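Long-range contacts in ATPase BagA (PDB 6BS3), which hydrolyses ATP as one of the two subunits of the mycobacterial BagAB complex, whose activity is required for resistance to nitric oxide and to elevated glycerol: residues 53-58 / 157-162; 23-28 / 202-207; 173-178 / 194-199; 198-203 / 230-235. One frame throughout, in Å; residues are numbered along the deposited sequence.

Contact 1 of 4, residues 53-58 / 157-162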
loop_
_atom_site.group_PDB
_atom_site.type_symbol
_atom_site.label_atom_id
_atom_site.label_comp_id
_atom_site.label_asym_id
_atom_site.label_seq_id
_atom_site.Cartn_x
_atom_site.Cartn_y
_atom_site.Cartn_z
ATOM N N LEU A 53 -4.969 15.419 -19.752
ATOM C CA LEU A 53 -4.134 15.797 -18.618
ATOM C C LEU A 53 -4.123 14.683 -17.558
ATOM O O LEU A 53 -5.184 14.256 -17.095
ATOM C CB LEU A 53 -4.554 17.157 -18.003
ATOM C CG LEU A 53 -3.648 17.698 -16.871
ATOM C CD1 LEU A 53 -2.263 18.102 -17.389
ATOM C CD2 LEU A 53 -4.286 18.865 -16.187
ATOM N N LEU A 54 -2.918 14.212 -17.186
ATOM C CA LEU A 54 -2.707 13.204 -16.136
ATOM C C LEU A 54 -2.270 13.955 -14.854
ATOM O O LEU A 54 -1.219 14.605 -14.835
ATOM C CB LEU A 54 -1.650 12.163 -16.591
ATOM C CG LEU A 54 -1.241 11.076 -15.590
ATOM C CD1 LEU A 54 -2.458 10.181 -15.177
ATOM C CD2 LEU A 54 -0.061 10.282 -16.114
ATOM N N VAL A 55 -3.101 13.885 -13.801
ATOM C CA VAL A 55 -2.921 14.621 -12.535
ATOM C C VAL A 55 -2.605 13.722 -11.333
ATOM O O VAL A 55 -3.288 12.722 -11.128
ATOM C CB VAL A 55 -4.187 15.482 -12.250
ATOM C CG1 VAL A 55 -4.046 16.307 -10.963
ATOM C CG2 VAL A 55 -4.548 16.381 -13.433
ATOM N N GLU A 56 -1.599 14.089 -10.522
ATOM C CA GLU A 56 -1.338 13.395 -9.251
ATOM C C GLU A 56 -1.442 14.427 -8.110
ATOM O O GLU A 56 -1.125 15.593 -8.320
ATOM C CB GLU A 56 -0.055 12.567 -9.244
ATOM C CG GLU A 56 1.222 13.390 -9.218
ATOM C CD GLU A 56 2.428 12.499 -9.077
ATOM O OE1 GLU A 56 3.325 12.588 -9.939
ATOM O OE2 GLU A 56 2.462 11.684 -8.127
ATOM N N VAL A 57 -1.974 14.029 -6.943
ATOM C CA VAL A 57 -2.327 14.988 -5.876
ATOM C C VAL A 57 -1.613 14.793 -4.500
ATOM O O VAL A 57 -1.878 15.575 -3.584
ATOM C CB VAL A 57 -3.880 14.962 -5.688
ATOM C CG1 VAL A 57 -4.627 15.248 -6.996
ATOM C CG2 VAL A 57 -4.349 13.641 -5.087
ATOM N N GLU A 58 -0.715 13.793 -4.351
ATOM C CA GLU A 58 -0.141 13.515 -3.027
ATOM C C GLU A 58 1.314 13.970 -2.826
ATOM O O GLU A 58 1.888 13.717 -1.770
ATOM C CB GLU A 58 -0.306 12.025 -2.671
ATOM C CG GLU A 58 -1.759 11.557 -2.724
ATOM C CD GLU A 58 -2.051 10.154 -2.237
ATOM O OE1 GLU A 58 -1.311 9.217 -2.611
ATOM O OE2 GLU A 58 -3.026 9.992 -1.470
ATOM N N ASP A 157 -9.413 17.388 -23.537
ATOM C CA ASP A 157 -10.523 16.503 -23.907
ATOM C C ASP A 157 -10.970 15.700 -22.694
ATOM O O ASP A 157 -12.145 15.374 -22.583
ATOM C CB ASP A 157 -10.120 15.566 -25.046
ATOM C CG ASP A 157 -9.916 16.356 -26.308
ATOM O OD1 ASP A 157 -10.927 16.763 -26.916
ATOM O OD2 ASP A 157 -8.749 16.622 -26.656
ATOM N N ALA A 158 -10.030 15.397 -21.785
ATOM C CA ALA A 158 -10.277 14.667 -20.538
ATOM C C ALA A 158 -9.166 14.939 -19.545
ATOM O O ALA A 158 -8.056 15.317 -19.927
ATOM C CB ALA A 158 -10.383 13.154 -20.796
ATOM N N ILE A 159 -9.479 14.744 -18.266
ATOM C CA ILE A 159 -8.563 14.854 -17.131
ATOM C C ILE A 159 -8.599 13.501 -16.425
ATOM O O ILE A 159 -9.677 12.994 -16.099
ATOM C CB ILE A 159 -8.957 16.001 -16.141
ATOM C CG1 ILE A 159 -9.226 17.366 -16.868
ATOM C CG2 ILE A 159 -7.943 16.143 -14.983
ATOM C CD1 ILE A 159 -8.115 18.050 -17.522
ATOM N N VAL A 160 -7.425 12.915 -16.203
ATOM C CA VAL A 160 -7.312 11.643 -15.490
ATOM C C VAL A 160 -6.540 11.918 -14.203
ATOM O O VAL A 160 -5.426 12.441 -14.240
ATOM C CB VAL A 160 -6.715 10.474 -16.335
ATOM C CG1 VAL A 160 -6.700 9.168 -15.527
ATOM C CG2 VAL A 160 -7.486 10.290 -17.662
ATOM N N VAL A 161 -7.177 11.649 -13.068
ATOM C CA VAL A 161 -6.551 11.858 -11.777
ATOM C C VAL A 161 -6.121 10.513 -11.190
ATOM O O VAL A 161 -6.943 9.593 -11.064
ATOM C CB VAL A 161 -7.434 12.704 -10.801
ATOM C CG1 VAL A 161 -6.716 12.977 -9.481
ATOM C CG2 VAL A 161 -7.859 14.019 -11.448
ATOM N N ASP A 162 -4.799 10.395 -10.887
ATOM C CA ASP A 162 -4.186 9.304 -10.139
ATOM C C ASP A 162 -4.537 9.801 -8.711
ATOM O O ASP A 162 -3.888 10.688 -8.156
ATOM C CB ASP A 162 -2.681 9.260 -10.429
ATOM C CG ASP A 162 -1.806 8.337 -9.599
ATOM O OD1 ASP A 162 -2.344 7.596 -8.751
ATOM O OD2 ASP A 162 -0.583 8.373 -9.784
HETATM O O HOH W 1 -2.252 11.313 -6.313
#
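Four backbone hydrogen bonds join Leu53 and Val55 to Ala158, Val160 and Asp162, pairing two parallel strands in the central sheet of this P-loop ATPase of the ArsA family. Leu53 bonds through both its backbone N and its backbone O: the N reaches Ala158 O at 3.1 Å, while the O receives Val160 N at 2.8 Å. Val55 repeats the pattern two residues on, giving its N-H to Val160 O and taking the N-H of Asp162. The zipper then opens. Val57 N stands 4.0 Å from Asp162 O, and a water fills the gap, accepting from Val57 N and donating to Asp162 O.

Where the strands part, acidic side chains replace aliphatic ones. Asp162 OD2 bonds to Ser35 OG of the nucleotide site, and its side chain is about 4 Å from the bound magnesium ion at the nearest atoms. Glu56, on the same face, turns its carboxylate to the backbone N-H groups of Gly62 and Ile63, at the start of helix 62-66. Further down that face Leu54 and Val160 pack against Ala38 of helix 34-46, whose small side chain lets the helix lie close.

Leu53, Val55, Ile159 and Val161 occupy the other face. The beta-branched Val55, Ile159 and Val161 suit extended backbone, and Leu53 and Ile159 pack on Thr144 of helix 130-146. Ile159 divides its branches between two neighbours. CG1 lies anti to the carbonyl carbon (chi1 -49°) and carries CD1 alongside Leu53, 3.7 Å from its CB, whereas the other branch, CG2, meets Val55 CG2 at 3.7 Å.

Contact 2 of 4, residues 23-28 / 202-207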
loop_
_atom_site.group_PDB
_atom_site.type_symbol
_atom_site.label_atom_id
_atom_site.label_comp_id
_atom_site.label_asym_id
_atom_site.label_seq_id
_atom_site.Cartn_x
_atom_site.Cartn_y
_atom_site.Cartn_z
ATOM N N LEU A 23 -13.873 14.188 -16.368
ATOM C CA LEU A 23 -13.040 13.980 -15.178
ATOM C C LEU A 23 -13.059 12.542 -14.717
ATOM O O LEU A 23 -14.075 12.083 -14.204
ATOM C CB LEU A 23 -13.433 14.942 -14.022
ATOM C CG LEU A 23 -12.750 14.704 -12.655
ATOM C CD1 LEU A 23 -11.236 14.897 -12.742
ATOM C CD2 LEU A 23 -13.392 15.552 -11.555
ATOM N N HIS A 24 -11.913 11.852 -14.855
ATOM C CA HIS A 24 -11.772 10.449 -14.446
ATOM C C HIS A 24 -10.935 10.353 -13.197
ATOM O O HIS A 24 -9.793 10.802 -13.197
ATOM C CB HIS A 24 -11.151 9.577 -15.558
ATOM C CG HIS A 24 -11.983 9.517 -16.800
ATOM N ND1 HIS A 24 -12.911 8.503 -17.004
ATOM C CD2 HIS A 24 -12.001 10.346 -17.866
ATOM C CE1 HIS A 24 -13.466 8.755 -18.177
ATOM N NE2 HIS A 24 -12.952 9.855 -18.729
ATOM N N LEU A 25 -11.499 9.783 -12.125
ATOM C CA LEU A 25 -10.745 9.645 -10.885
ATOM C C LEU A 25 -10.399 8.175 -10.709
ATOM O O LEU A 25 -11.291 7.331 -10.740
ATOM C CB LEU A 25 -11.538 10.207 -9.682
ATOM C CG LEU A 25 -11.892 11.693 -9.703
ATOM C CD1 LEU A 25 -13.218 11.941 -8.992
ATOM C CD2 LEU A 25 -10.829 12.517 -8.992
ATOM N N VAL A 26 -9.107 7.864 -10.591
ATOM C CA VAL A 26 -8.610 6.488 -10.468
ATOM C C VAL A 26 -8.175 6.211 -9.038
ATOM O O VAL A 26 -7.137 6.712 -8.567
ATOM C CB VAL A 26 -7.511 6.125 -11.529
ATOM C CG1 VAL A 26 -7.125 4.651 -11.439
ATOM C CG2 VAL A 26 -7.974 6.466 -12.951
ATOM N N THR A 27 -9.017 5.448 -8.327
ATOM C CA THR A 27 -8.745 5.063 -6.951
ATOM C C THR A 27 -8.458 3.544 -6.886
ATOM O O THR A 27 -8.348 2.883 -7.925
ATOM C CB THR A 27 -9.820 5.587 -5.981
ATOM O OG1 THR A 27 -9.340 5.407 -4.645
ATOM C CG2 THR A 27 -11.163 4.900 -6.143
ATOM N N GLY A 28 -8.262 3.044 -5.677
ATOM C CA GLY A 28 -7.929 1.655 -5.397
ATOM C C GLY A 28 -6.981 1.565 -4.212
ATOM O O GLY A 28 -6.374 2.564 -3.825
ATOM N N ASN A 202 -22.578 13.951 -14.474
ATOM C CA ASN A 202 -22.287 12.961 -15.511
ATOM C C ASN A 202 -20.963 13.290 -16.235
ATOM O O ASN A 202 -20.564 12.556 -17.136
ATOM C CB ASN A 202 -23.476 12.842 -16.508
ATOM C CG ASN A 202 -23.793 14.051 -17.389
ATOM O OD1 ASN A 202 -23.018 15.010 -17.549
ATOM N ND2 ASN A 202 -24.959 14.015 -18.016
ATOM N N GLN A 203 -20.292 14.398 -15.840
ATOM C CA GLN A 203 -18.982 14.835 -16.358
ATOM C C GLN A 203 -17.856 14.157 -15.570
ATOM O O GLN A 203 -16.691 14.273 -15.945
ATOM C CB GLN A 203 -18.831 16.361 -16.211
ATOM C CG GLN A 203 -19.790 17.175 -17.062
ATOM C CD GLN A 203 -19.265 17.335 -18.456
ATOM O OE1 GLN A 203 -19.447 16.465 -19.319
ATOM N NE2 GLN A 203 -18.586 18.450 -18.692
ATOM N N THR A 204 -18.204 13.473 -14.465
ATOM C CA THR A 204 -17.260 12.792 -13.574
ATOM C C THR A 204 -17.568 11.292 -13.488
ATOM O O THR A 204 -18.720 10.879 -13.666
ATOM C CB THR A 204 -17.283 13.494 -12.173
ATOM O OG1 THR A 204 -17.074 14.894 -12.340
ATOM C CG2 THR A 204 -16.236 12.953 -11.191
ATOM N N ALA A 205 -16.526 10.484 -13.209
ATOM C CA ALA A 205 -16.602 9.036 -12.959
ATOM C C ALA A 205 -15.411 8.634 -12.114
ATOM O O ALA A 205 -14.291 9.056 -12.384
ATOM C CB ALA A 205 -16.608 8.235 -14.263
ATOM N N ILE A 206 -15.662 7.812 -11.094
ATOM C CA ILE A 206 -14.642 7.262 -10.195
ATOM C C ILE A 206 -14.449 5.782 -10.563
ATOM O O ILE A 206 -15.395 5.000 -10.472
ATOM C CB ILE A 206 -15.012 7.449 -8.697
ATOM C CG1 ILE A 206 -15.177 8.945 -8.346
ATOM C CG2 ILE A 206 -13.982 6.774 -7.768
ATOM C CD1 ILE A 206 -16.298 9.291 -7.437
ATOM N N HIS A 207 -13.229 5.429 -10.998
ATOM C CA HIS A 207 -12.817 4.075 -11.353
ATOM C C HIS A 207 -12.035 3.503 -10.173
ATOM O O HIS A 207 -11.283 4.216 -9.510
ATOM C CB HIS A 207 -11.978 4.046 -12.656
ATOM C CG HIS A 207 -12.609 4.798 -13.782
ATOM N ND1 HIS A 207 -13.789 4.361 -14.371
ATOM C CD2 HIS A 207 -12.243 5.972 -14.347
ATOM C CE1 HIS A 207 -14.093 5.278 -15.275
ATOM N NE2 HIS A 207 -13.181 6.256 -15.309
#
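His207, Leu25 and Leu23 carry this pairing of parallel strands 23-28 and 204-207. The ring of His207 leans across to His24, and the two imidazoles meet rim to rim, their planes only 17° apart. His207 NE2 and His24 ND1 form a nearly straight hydrogen bond of 2.8 Å, each nitrogen lying near the plane of the other ring. His207 CG is anti to its carbonyl carbon (chi1 -50°), which lets the ring lean toward His24; the small Ala205, beside the pair on the same face, leaves room for both rings.

Leu25 works on the opposite face. Its CD1 approaches Ile206 CG1 at 3.6 Å and also touches Thr204 CG2 at 3.9 Å, bridging two side chains of the neighbouring strand. Leu23 lies alongside Thr204, its CD2 3.8 Å from Thr204 OG1, a hydroxyl whose hydrogen-bond partner is Leu198 O. Beneath the side chains, a ladder of five backbone bonds ends with Thr27 N on His207 O at 2.8 Å, just before Gly28 and the P-loop.

One nitrogen of the histidine pair must donate and the other accept, so their tautomers are coupled. His207 ND1 accepts from Ser236 N, so NE2 is probably the protonated nitrogen and His24 ND1 the acceptor, making the buried pair one link in a polar chain that runs on to the next strand.

Contact 3 of 4, residues 173-178 / 194-199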
loop_
_atom_site.group_PDB
_atom_site.type_symbol
_atom_site.label_atom_id
_atom_site.label_comp_id
_atom_site.label_asym_id
_atom_site.label_seq_id
_atom_site.Cartn_x
_atom_site.Cartn_y
_atom_site.Cartn_z
ATOM N N LEU A 173 -13.140 13.675 -1.609
ATOM C CA LEU A 173 -14.196 14.246 -2.446
ATOM C C LEU A 173 -15.342 14.842 -1.629
ATOM O O LEU A 173 -16.339 15.279 -2.202
ATOM C CB LEU A 173 -14.693 13.211 -3.482
ATOM C CG LEU A 173 -13.602 12.646 -4.411
ATOM C CD1 LEU A 173 -14.072 11.401 -5.111
ATOM C CD2 LEU A 173 -13.074 13.706 -5.375
ATOM N N ASP A 174 -15.183 14.900 -0.300
ATOM C CA ASP A 174 -16.187 15.473 0.587
ATOM C C ASP A 174 -15.915 16.976 0.758
ATOM O O ASP A 174 -15.295 17.411 1.734
ATOM C CB ASP A 174 -16.231 14.704 1.915
ATOM C CG ASP A 174 -17.474 14.910 2.756
ATOM O OD1 ASP A 174 -18.236 15.872 2.478
ATOM O OD2 ASP A 174 -17.681 14.124 3.701
ATOM N N VAL A 175 -16.357 17.756 -0.233
ATOM C CA VAL A 175 -16.176 19.213 -0.319
ATOM C C VAL A 175 -16.839 19.957 0.865
ATOM O O VAL A 175 -16.260 20.909 1.381
ATOM C CB VAL A 175 -16.626 19.750 -1.710
ATOM C CG1 VAL A 175 -16.305 21.239 -1.885
ATOM C CG2 VAL A 175 -15.983 18.944 -2.833
ATOM N N THR A 176 -18.007 19.490 1.315
ATOM C CA THR A 176 -18.741 20.059 2.449
ATOM C C THR A 176 -17.913 19.930 3.737
ATOM O O THR A 176 -17.780 20.929 4.443
ATOM C CB THR A 176 -20.161 19.461 2.511
ATOM O OG1 THR A 176 -20.857 19.874 1.331
ATOM C CG2 THR A 176 -20.947 19.899 3.740
ATOM N N LYS A 177 -17.312 18.747 4.009
ATOM C CA LYS A 177 -16.468 18.561 5.192
ATOM C C LYS A 177 -15.150 19.343 5.110
ATOM O O LYS A 177 -14.729 19.911 6.123
ATOM C CB LYS A 177 -16.210 17.076 5.515
ATOM C CG LYS A 177 -17.396 16.367 6.176
ATOM C CD LYS A 177 -17.660 16.799 7.635
ATOM C CE LYS A 177 -19.070 16.473 8.077
ATOM N NZ LYS A 177 -19.277 16.743 9.526
ATOM N N ALA A 178 -14.512 19.394 3.917
ATOM C CA ALA A 178 -13.258 20.119 3.724
ATOM C C ALA A 178 -13.397 21.635 3.985
ATOM O O ALA A 178 -12.544 22.224 4.650
ATOM C CB ALA A 178 -12.702 19.861 2.328
ATOM N N GLY A 194 -19.341 24.929 -7.214
ATOM C CA GLY A 194 -18.975 24.507 -8.558
ATOM C C GLY A 194 -18.215 23.198 -8.560
ATOM O O GLY A 194 -18.363 22.405 -9.490
ATOM N N VAL A 195 -17.403 22.959 -7.499
ATOM C CA VAL A 195 -16.612 21.735 -7.301
ATOM C C VAL A 195 -17.580 20.574 -7.023
ATOM O O VAL A 195 -17.491 19.539 -7.699
ATOM C CB VAL A 195 -15.499 21.897 -6.223
ATOM C CG1 VAL A 195 -14.790 20.565 -5.946
ATOM C CG2 VAL A 195 -14.480 22.967 -6.638
ATOM N N VAL A 196 -18.535 20.780 -6.071
ATOM C CA VAL A 196 -19.593 19.832 -5.691
ATOM C C VAL A 196 -20.424 19.451 -6.926
ATOM O O VAL A 196 -20.667 18.263 -7.142
ATOM C CB VAL A 196 -20.506 20.399 -4.563
ATOM C CG1 VAL A 196 -21.823 19.629 -4.451
ATOM C CG2 VAL A 196 -19.788 20.412 -3.227
ATOM N N LYS A 197 -20.874 20.469 -7.713
ATOM C CA LYS A 197 -21.685 20.295 -8.924
ATOM C C LYS A 197 -20.951 19.432 -9.942
ATOM O O LYS A 197 -21.555 18.520 -10.497
ATOM C CB LYS A 197 -22.039 21.655 -9.551
ATOM C CG LYS A 197 -23.440 22.128 -9.228
ATOM C CD LYS A 197 -23.627 23.603 -9.573
ATOM C CE LYS A 197 -23.618 24.479 -8.341
ATOM N NZ LYS A 197 -23.484 25.923 -8.671
ATOM N N LEU A 198 -19.645 19.723 -10.181
ATOM C CA LEU A 198 -18.815 18.970 -11.119
ATOM C C LEU A 198 -18.689 17.513 -10.684
ATOM O O LEU A 198 -18.974 16.625 -11.488
ATOM C CB LEU A 198 -17.429 19.621 -11.326
ATOM C CG LEU A 198 -16.397 18.796 -12.143
ATOM C CD1 LEU A 198 -16.856 18.572 -13.580
ATOM C CD2 LEU A 198 -15.052 19.456 -12.154
ATOM N N LEU A 199 -18.291 17.276 -9.413
ATOM C CA LEU A 199 -18.093 15.927 -8.851
ATOM C C LEU A 199 -19.323 15.034 -8.911
ATOM O O LEU A 199 -19.187 13.861 -9.224
ATOM C CB LEU A 199 -17.552 15.972 -7.420
ATOM C CG LEU A 199 -16.150 16.548 -7.239
ATOM C CD1 LEU A 199 -15.828 16.723 -5.763
ATOM C CD2 LEU A 199 -15.087 15.700 -7.971
#
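The backbones stay well apart, with Val175 CA 6.4 Å from Val196 CA and Leu173 CA 7.7 Å from Leu199 CA, so that side chains alone bridge the start of helix 175-179 and the later turns of helix 188-200. Val175 is the centre of the contact. It points at the opposing helix and is met by three residues there. Its CG2, anti to the carbonyl carbon, reaches inward to both Val195 CG1 and Leu199 CD1, each at 3.7 Å. Its CB is approached by Val196 CG2 at 3.6 Å, and the same methyl also touches Val175 CG1. Val195, Val196 and Leu199 thus form a three-sided apolar seat for Val175; a beta-branched valine suits the position because it offers two methyls close to the backbone.

Leu173 adds the second point of contact. Its CD2 meets Leu199 CD2 at 3.8 Å, leaving Leu199 CD1 for Val175; the fork of the leucine serves both partners. Between Leu173 and Val175 in the chain, Asp174 turns away and caps the new helix, its OD1 accepting a weak bond of 3.4 Å from Lys177 N. An aspartate suits an N-cap because its short carboxylate can reach the unpaired amides of the first turn. Asp174 is also the centre of an inverse gamma turn, which kinks the chain just before that helix.

Leu173 and Leu199 extend this apolar layer to Leu25 and Leu23 of strand 23-28, and both touch Leu232 of the loop before strand 234-242. Val195 meets Thr138 on helix 130-146, placing the contact between that helix, strand 23-28 and the loop.

Contact 4 of 4, residues 198-203 / 230-235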
loop_
_atom_site.group_PDB
_atom_site.type_symbol
_atom_site.label_atom_id
_atom_site.label_comp_id
_atom_site.label_asym_id
_atom_site.label_seq_id
_atom_site.Cartn_x
_atom_site.Cartn_y
_atom_site.Cartn_z
ATOM N N LEU A 198 -19.645 19.723 -10.181
ATOM C CA LEU A 198 -18.815 18.970 -11.119
ATOM C C LEU A 198 -18.689 17.513 -10.684
ATOM O O LEU A 198 -18.974 16.625 -11.488
ATOM C CB LEU A 198 -17.429 19.621 -11.326
ATOM C CG LEU A 198 -16.397 18.796 -12.143
ATOM C CD1 LEU A 198 -16.856 18.572 -13.580
ATOM C CD2 LEU A 198 -15.052 19.456 -12.154
ATOM N N LEU A 199 -18.291 17.276 -9.413
ATOM C CA LEU A 199 -18.093 15.927 -8.851
ATOM C C LEU A 199 -19.323 15.034 -8.911
ATOM O O LEU A 199 -19.187 13.861 -9.224
ATOM C CB LEU A 199 -17.552 15.972 -7.420
ATOM C CG LEU A 199 -16.150 16.548 -7.239
ATOM C CD1 LEU A 199 -15.828 16.723 -5.763
ATOM C CD2 LEU A 199 -15.087 15.700 -7.971
ATOM N N HIS A 200 -20.510 15.599 -8.657
ATOM C CA HIS A 200 -21.795 14.887 -8.646
ATOM C C HIS A 200 -22.452 14.726 -10.049
ATOM O O HIS A 200 -23.393 13.949 -10.186
ATOM C CB HIS A 200 -22.759 15.546 -7.629
ATOM C CG HIS A 200 -22.335 15.262 -6.224
ATOM N ND1 HIS A 200 -21.304 15.978 -5.619
ATOM C CD2 HIS A 200 -22.732 14.281 -5.382
ATOM C CE1 HIS A 200 -21.123 15.422 -4.433
ATOM N NE2 HIS A 200 -21.957 14.399 -4.243
ATOM N N SER A 201 -21.903 15.375 -11.092
ATOM C CA SER A 201 -22.453 15.298 -12.444
ATOM C C SER A 201 -21.988 14.083 -13.263
ATOM O O SER A 201 -21.112 13.324 -12.837
ATOM C CB SER A 201 -22.170 16.588 -13.211
ATOM O OG SER A 201 -20.827 16.614 -13.662
ATOM N N ASN A 202 -22.578 13.951 -14.474
ATOM C CA ASN A 202 -22.287 12.961 -15.511
ATOM C C ASN A 202 -20.963 13.290 -16.235
ATOM O O ASN A 202 -20.564 12.556 -17.136
ATOM C CB ASN A 202 -23.476 12.842 -16.508
ATOM C CG ASN A 202 -23.793 14.051 -17.389
ATOM O OD1 ASN A 202 -23.018 15.010 -17.549
ATOM N ND2 ASN A 202 -24.959 14.015 -18.016
ATOM N N GLN A 203 -20.292 14.398 -15.840
ATOM C CA GLN A 203 -18.982 14.835 -16.358
ATOM C C GLN A 203 -17.856 14.157 -15.570
ATOM O O GLN A 203 -16.691 14.273 -15.945
ATOM C CB GLN A 203 -18.831 16.361 -16.211
ATOM C CG GLN A 203 -19.790 17.175 -17.062
ATOM C CD GLN A 203 -19.265 17.335 -18.456
ATOM O OE1 GLN A 203 -19.447 16.465 -19.319
ATOM N NE2 GLN A 203 -18.586 18.450 -18.692
ATOM N N MET A 230 -22.838 9.165 -0.931
ATOM C CA MET A 230 -22.520 10.569 -1.192
ATOM C C MET A 230 -23.090 11.020 -2.544
ATOM O O MET A 230 -23.023 12.206 -2.872
ATOM C CB MET A 230 -21.006 10.770 -1.181
ATOM C CG MET A 230 -20.378 10.611 0.197
ATOM S SD MET A 230 -18.568 10.717 0.132
ATOM C CE MET A 230 -18.353 12.469 -0.194
ATOM N N GLU A 231 -23.666 10.068 -3.314
ATOM C CA GLU A 231 -24.230 10.252 -4.647
ATOM C C GLU A 231 -23.138 10.669 -5.645
ATOM O O GLU A 231 -23.364 11.466 -6.556
ATOM C CB GLU A 231 -25.462 11.180 -4.630
ATOM C CG GLU A 231 -26.748 10.416 -4.346
ATOM C CD GLU A 231 -27.729 11.024 -3.361
ATOM O OE1 GLU A 231 -28.265 10.262 -2.524
ATOM O OE2 GLU A 231 -27.972 12.252 -3.431
ATOM N N LEU A 232 -21.947 10.091 -5.470
ATOM C CA LEU A 232 -20.808 10.332 -6.351
ATOM C C LEU A 232 -20.796 9.278 -7.485
ATOM O O LEU A 232 -21.044 8.104 -7.217
ATOM C CB LEU A 232 -19.485 10.381 -5.567
ATOM C CG LEU A 232 -19.242 11.664 -4.760
ATOM C CD1 LEU A 232 -18.160 11.477 -3.761
ATOM C CD2 LEU A 232 -18.905 12.848 -5.650
ATOM N N PRO A 233 -20.590 9.687 -8.757
ATOM C CA PRO A 233 -20.663 8.724 -9.869
ATOM C C PRO A 233 -19.534 7.704 -9.953
ATOM O O PRO A 233 -18.365 8.061 -10.053
ATOM C CB PRO A 233 -20.713 9.619 -11.109
ATOM C CG PRO A 233 -20.032 10.849 -10.703
ATOM C CD PRO A 233 -20.339 11.052 -9.256
ATOM N N ILE A 234 -19.913 6.422 -9.924
ATOM C CA ILE A 234 -19.014 5.285 -10.082
ATOM C C ILE A 234 -18.881 5.019 -11.590
ATOM O O ILE A 234 -19.865 5.087 -12.326
ATOM C CB ILE A 234 -19.519 4.037 -9.282
ATOM C CG1 ILE A 234 -19.755 4.349 -7.761
ATOM C CG2 ILE A 234 -18.631 2.788 -9.471
ATOM C CD1 ILE A 234 -18.609 5.037 -7.016
ATOM N N GLY A 235 -17.658 4.768 -12.028
ATOM C CA GLY A 235 -17.348 4.457 -13.412
ATOM C C GLY A 235 -17.209 2.965 -13.610
ATOM O O GLY A 235 -18.203 2.280 -13.825
#
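One face of the His200 imidazole is covered by the CD2 methyl of Leu232, which sits 3.6 Å above the plane and toward the rim in a CH-pi contact. At the ring edge, NE2 donates to Met230 O at 2.8 Å; the oxygen lies in the ring plane, but the bond is bent, 136° at the hydrogen. ND1 is bonded to Val196 O, which fixes the ring's rotation; since both partners are carbonyl oxygens, the ring is probably held as the protonated imidazolium. A histidine suits this place because it can bond at its edge while offering a flat surface to a leucine.

Leu232 CD2 also touches Leu199 CB at 3.8 Å. Pro233 follows, its ring lying against the helix end: CD approaches Leu199 O at 3.0 Å and CG is 3.4 Å from Ser201 O. Ser201 turns the other way, its OG giving a bond to Leu198 O and accepting from Gln203 N in an ST turn.

Glu231, with positive phi, closes helix 214-229 in a Schellman motif. Two helix ends thus meet where the chain leaves each helix for strands 204-210 and 234-242, neighbours in the sheet, as in the crossovers of an alpha/beta P-loop fold.

Contacts 1 and 2 lie deepest: parallel strand pairs of one mixed sheet, joined where His24 exchanges backbone bonds with Ile159 and Val161. Both are backbone ladders, but contact 1 ends in an aspartate near magnesium, whereas contact 2 carries a histidine pair. Contact 3 is buried too, but farther from the centre of the chain, and relies on aliphatic side chains between helices. Contact 4, partly buried, combines ring, carbonyl and proline contacts at helix ends. Contacts 3 and 4 share helix 188-200, with Leu199 serving both, and Leu173 packs on Leu232. Residues 202-203 belong to contacts 2 and 4, and Ile206 O receives Gly235 N, which joins strand 204-210 to strand 234-242.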